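Local coordinates for plasmin and fibronectin-binding protein A (Streptococcus pneumoniae, PDB 4MR0) that acts as a fibronectin-dependent adhesin and invasin on the pneumococcal surface, binding human fibronectin, plasmin, plasminogen and serum albumin, at residues Asp423-Glu435 with Glu456-Lys468. Sequence-based numbering, arbitrary orientation.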
# COMPACT_ATOMS: atom_id res chain seq x y z
N ASP A 423 19.91 14.96 -4.22
CA ASP A 423 19.14 15.77 -3.29
C ASP A 423 19.06 15.23 -1.87
O ASP A 423 19.12 14.02 -1.64
CB ASP A 423 17.72 15.96 -3.82
CG ASP A 423 17.70 16.54 -5.22
OD1 ASP A 423 18.25 17.64 -5.42
OD2 ASP A 423 17.13 15.89 -6.12
N LEU A 424 18.91 16.14 -0.91
CA LEU A 424 18.78 15.77 0.49
C LEU A 424 17.28 15.63 0.72
O LEU A 424 16.62 16.55 1.20
CB LEU A 424 19.35 16.88 1.38
CG LEU A 424 19.75 16.49 2.81
CD1 LEU A 424 20.18 17.74 3.56
CD2 LEU A 424 18.58 15.81 3.52
N LEU A 425 16.75 14.46 0.37
CA LEU A 425 15.32 14.19 0.50
C LEU A 425 14.84 13.99 1.92
O LEU A 425 15.60 13.61 2.81
CB LEU A 425 14.94 12.96 -0.32
CG LEU A 425 15.13 13.05 -1.84
CD1 LEU A 425 14.73 11.73 -2.46
CD2 LEU A 425 14.30 14.20 -2.40
N ASP A 426 13.55 14.24 2.12
CA ASP A 426 12.92 14.06 3.42
C ASP A 426 12.51 12.59 3.46
O ASP A 426 11.34 12.26 3.23
CB ASP A 426 11.68 14.96 3.52
CG ASP A 426 11.07 14.98 4.91
OD1 ASP A 426 11.57 14.24 5.80
OD2 ASP A 426 10.10 15.73 5.12
N LEU A 427 13.47 11.72 3.73
CA LEU A 427 13.21 10.29 3.79
C LEU A 427 12.34 9.93 5.00
O LEU A 427 12.17 10.74 5.91
CB LEU A 427 14.53 9.51 3.83
CG LEU A 427 15.48 9.82 2.65
CD1 LEU A 427 16.82 9.14 2.89
CD2 LEU A 427 14.86 9.36 1.33
N ASN A 428 11.80 8.72 4.99
CA ASN A 428 10.92 8.24 6.06
C ASN A 428 11.36 8.57 7.48
O ASN A 428 12.50 8.32 7.87
CB ASN A 428 10.75 6.71 5.97
CG ASN A 428 10.07 6.26 4.69
OD1 ASN A 428 9.11 6.89 4.23
ND2 ASN A 428 10.54 5.15 4.13
N LYS A 429 10.44 9.12 8.27
CA LYS A 429 10.71 9.44 9.67
C LYS A 429 9.45 9.16 10.49
O LYS A 429 8.33 9.26 9.98
CB LYS A 429 11.10 10.91 9.84
CG LYS A 429 12.42 11.29 9.19
CD LYS A 429 12.68 12.79 9.31
CE LYS A 429 13.84 13.20 8.43
NZ LYS A 429 13.54 12.89 7.00
N GLN A 430 9.64 8.82 11.76
CA GLN A 430 8.52 8.55 12.65
C GLN A 430 7.67 7.41 12.11
O GLN A 430 6.49 7.58 11.81
CB GLN A 430 7.66 9.81 12.81
CG GLN A 430 8.41 10.97 13.46
CD GLN A 430 7.64 12.28 13.39
OE1 GLN A 430 8.03 13.19 12.65
NE2 GLN A 430 6.55 12.37 14.14
N VAL A 431 8.28 6.24 11.98
CA VAL A 431 7.57 5.07 11.50
C VAL A 431 7.48 4.07 12.64
O VAL A 431 8.49 3.71 13.25
CB VAL A 431 8.30 4.39 10.31
CG1 VAL A 431 7.55 3.13 9.91
CG2 VAL A 431 8.39 5.36 9.13
N VAL A 432 6.26 3.63 12.92
CA VAL A 432 6.04 2.65 13.98
C VAL A 432 5.44 1.40 13.36
O VAL A 432 4.41 1.46 12.67
CB VAL A 432 5.08 3.21 15.07
CG1 VAL A 432 4.79 2.13 16.12
CG2 VAL A 432 5.70 4.43 15.73
N ILE A 433 6.11 0.28 13.58
CA ILE A 433 5.68 -1.02 13.09
C ILE A 433 5.48 -1.83 14.36
O ILE A 433 6.45 -2.31 14.96
CB ILE A 433 6.79 -1.65 12.21
CG1 ILE A 433 7.06 -0.73 11.02
CG2 ILE A 433 6.36 -3.02 11.72
CD1 ILE A 433 8.32 -1.07 10.26
N ALA A 434 4.23 -1.99 14.78
CA ALA A 434 3.96 -2.68 16.03
C ALA A 434 2.84 -3.70 16.03
O ALA A 434 1.86 -3.57 15.30
CB ALA A 434 3.68 -1.65 17.10
N GLU A 435 3.01 -4.72 16.87
CA GLU A 435 2.00 -5.75 17.05
C GLU A 435 1.43 -6.39 15.79
O GLU A 435 0.24 -6.71 15.73
CB GLU A 435 0.85 -5.15 17.88
CG GLU A 435 1.30 -4.61 19.25
CD GLU A 435 0.45 -3.44 19.73
OE1 GLU A 435 -0.79 -3.60 19.84
OE2 GLU A 435 1.02 -2.36 20.00
N GLU A 456 25.01 6.59 -0.24
CA GLU A 456 25.08 7.76 -1.10
C GLU A 456 23.88 8.70 -0.97
O GLU A 456 23.96 9.86 -1.38
CB GLU A 456 25.25 7.34 -2.56
CG GLU A 456 26.61 6.76 -2.90
CD GLU A 456 26.87 6.71 -4.40
OE1 GLU A 456 26.21 5.91 -5.09
OE2 GLU A 456 27.73 7.49 -4.88
N TYR A 457 22.77 8.21 -0.42
CA TYR A 457 21.60 9.07 -0.26
C TYR A 457 21.88 10.07 0.85
O TYR A 457 22.27 9.70 1.95
CB TYR A 457 20.35 8.23 0.06
CG TYR A 457 20.01 7.18 -0.97
CD1 TYR A 457 20.52 7.23 -2.27
CD2 TYR A 457 19.15 6.12 -0.65
CE1 TYR A 457 20.19 6.26 -3.22
CE2 TYR A 457 18.82 5.15 -1.59
CZ TYR A 457 19.34 5.23 -2.87
OH TYR A 457 19.01 4.25 -3.78
N LEU A 458 21.67 11.35 0.54
CA LEU A 458 21.94 12.44 1.48
C LEU A 458 20.93 12.66 2.60
O LEU A 458 21.29 13.16 3.67
CB LEU A 458 22.11 13.74 0.69
CG LEU A 458 23.45 13.95 -0.04
CD1 LEU A 458 23.87 12.68 -0.78
CD2 LEU A 458 23.30 15.11 -1.01
N GLY A 459 19.67 12.29 2.38
CA GLY A 459 18.66 12.48 3.40
C GLY A 459 18.88 11.59 4.62
O GLY A 459 19.92 10.94 4.74
N LYS A 460 17.91 11.57 5.52
CA LYS A 460 18.01 10.76 6.73
C LYS A 460 16.72 10.04 7.10
O LYS A 460 15.62 10.57 6.92
CB LYS A 460 18.45 11.63 7.91
CG LYS A 460 19.83 12.25 7.76
CD LYS A 460 20.17 13.12 8.96
CE LYS A 460 21.50 13.83 8.77
NZ LYS A 460 21.84 14.70 9.94
N VAL A 461 16.88 8.83 7.61
CA VAL A 461 15.77 7.98 8.06
C VAL A 461 15.94 7.96 9.58
O VAL A 461 17.01 7.60 10.09
CB VAL A 461 15.90 6.54 7.50
CG1 VAL A 461 14.86 5.63 8.15
CG2 VAL A 461 15.72 6.55 5.99
N SER A 462 14.90 8.34 10.32
CA SER A 462 15.00 8.37 11.77
C SER A 462 13.67 8.16 12.48
O SER A 462 12.61 8.20 11.85
CB SER A 462 15.59 9.71 12.21
OG SER A 462 14.83 10.78 11.68
N ASP A 463 13.74 7.95 13.79
CA ASP A 463 12.56 7.72 14.62
C ASP A 463 11.81 6.52 14.08
O ASP A 463 10.67 6.62 13.62
CB ASP A 463 11.68 8.97 14.63
CG ASP A 463 12.38 10.16 15.26
OD1 ASP A 463 12.62 10.13 16.48
OD2 ASP A 463 12.69 11.13 14.53
N ILE A 464 12.47 5.37 14.15
CA ILE A 464 11.92 4.11 13.67
C ILE A 464 11.68 3.21 14.87
O ILE A 464 12.59 3.01 15.68
CB ILE A 464 12.92 3.40 12.73
CG1 ILE A 464 13.32 4.32 11.57
CG2 ILE A 464 12.32 2.10 12.22
CD1 ILE A 464 12.15 4.83 10.73
N THR A 465 10.48 2.66 14.98
CA THR A 465 10.14 1.78 16.10
C THR A 465 9.54 0.47 15.60
O THR A 465 8.54 0.47 14.87
CB THR A 465 9.12 2.45 17.05
OG1 THR A 465 9.70 3.62 17.64
CG2 THR A 465 8.70 1.49 18.17
N VAL A 466 10.15 -0.64 16.01
CA VAL A 466 9.67 -1.97 15.64
C VAL A 466 9.47 -2.70 16.96
O VAL A 466 10.43 -3.18 17.58
CB VAL A 466 10.70 -2.73 14.78
CG1 VAL A 466 10.14 -4.08 14.39
CG2 VAL A 466 11.06 -1.90 13.54
N THR A 467 8.21 -2.80 17.39
CA THR A 467 7.91 -3.42 18.68
C THR A 467 6.77 -4.42 18.71
O THR A 467 5.79 -4.31 17.97
CB THR A 467 7.55 -2.34 19.72
OG1 THR A 467 6.45 -1.56 19.22
CG2 THR A 467 8.73 -1.43 19.99
N LYS A 468 6.90 -5.40 19.60
CA LYS A 468 5.89 -6.42 19.82
C LYS A 468 5.33 -7.12 18.60
O LYS A 468 4.18 -7.55 18.60
CB LYS A 468 4.75 -5.84 20.66
CG LYS A 468 5.17 -5.51 22.09
CD LYS A 468 4.01 -5.06 22.96
CE LYS A 468 4.47 -4.91 24.42
NZ LYS A 468 3.39 -4.41 25.33
O HOH W 1 20.55 12.12 -2.02
O HOH W 2 15.94 13.80 5.55
O HOH W 3 18.25 11.74 -0.11
O HOH W 4 3.94 -2.21 20.51
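The side chains of Q430 and D463 lie side by side at matching corners of successive coils of a right-handed parallel beta-helix, their amide and carboxylate planes turned 79° apart, and meet through Q430 CG and D463 CB, 4.0 Å apart. Both corner residues have positive phi, and polar side chains suit a bend at the surface. Beyond the corner, 431-434 runs parallel to 464-467. Aliphatic V431, I433, I464 and V466 face the interior, where I448 and V450 of strand 445-451 pack against the last three; I464 CD1 reaches V431 CB at 3.9 Å. On the outer face V432 and A434 lie beside T465 and T467, whose hydroxyls suit the wetter side: one water joins T467 OG1 to E435 OE2. The I433 N to T465 O bond, 2.8 Å, is nearly linear, 172° at the hydrogen. Before the corner the ladder gives way to loops that stay close, bridged partly by water. A side chain at G459 would run into L425 O and L427; glycine CA instead sits 3.3 Å from L425 O in a CA-H...O contact, while a water links L425 O, K460 N and K429 NZ. K429, extended until its last torsion bends (chi4 60°), carries its ammonium back over the loop. There NZ makes a salt bridge to D426 OD1 at 2.7 Å, bonds L427 O at 2.8 Å, and crosses to K460 O at 3.1 Å.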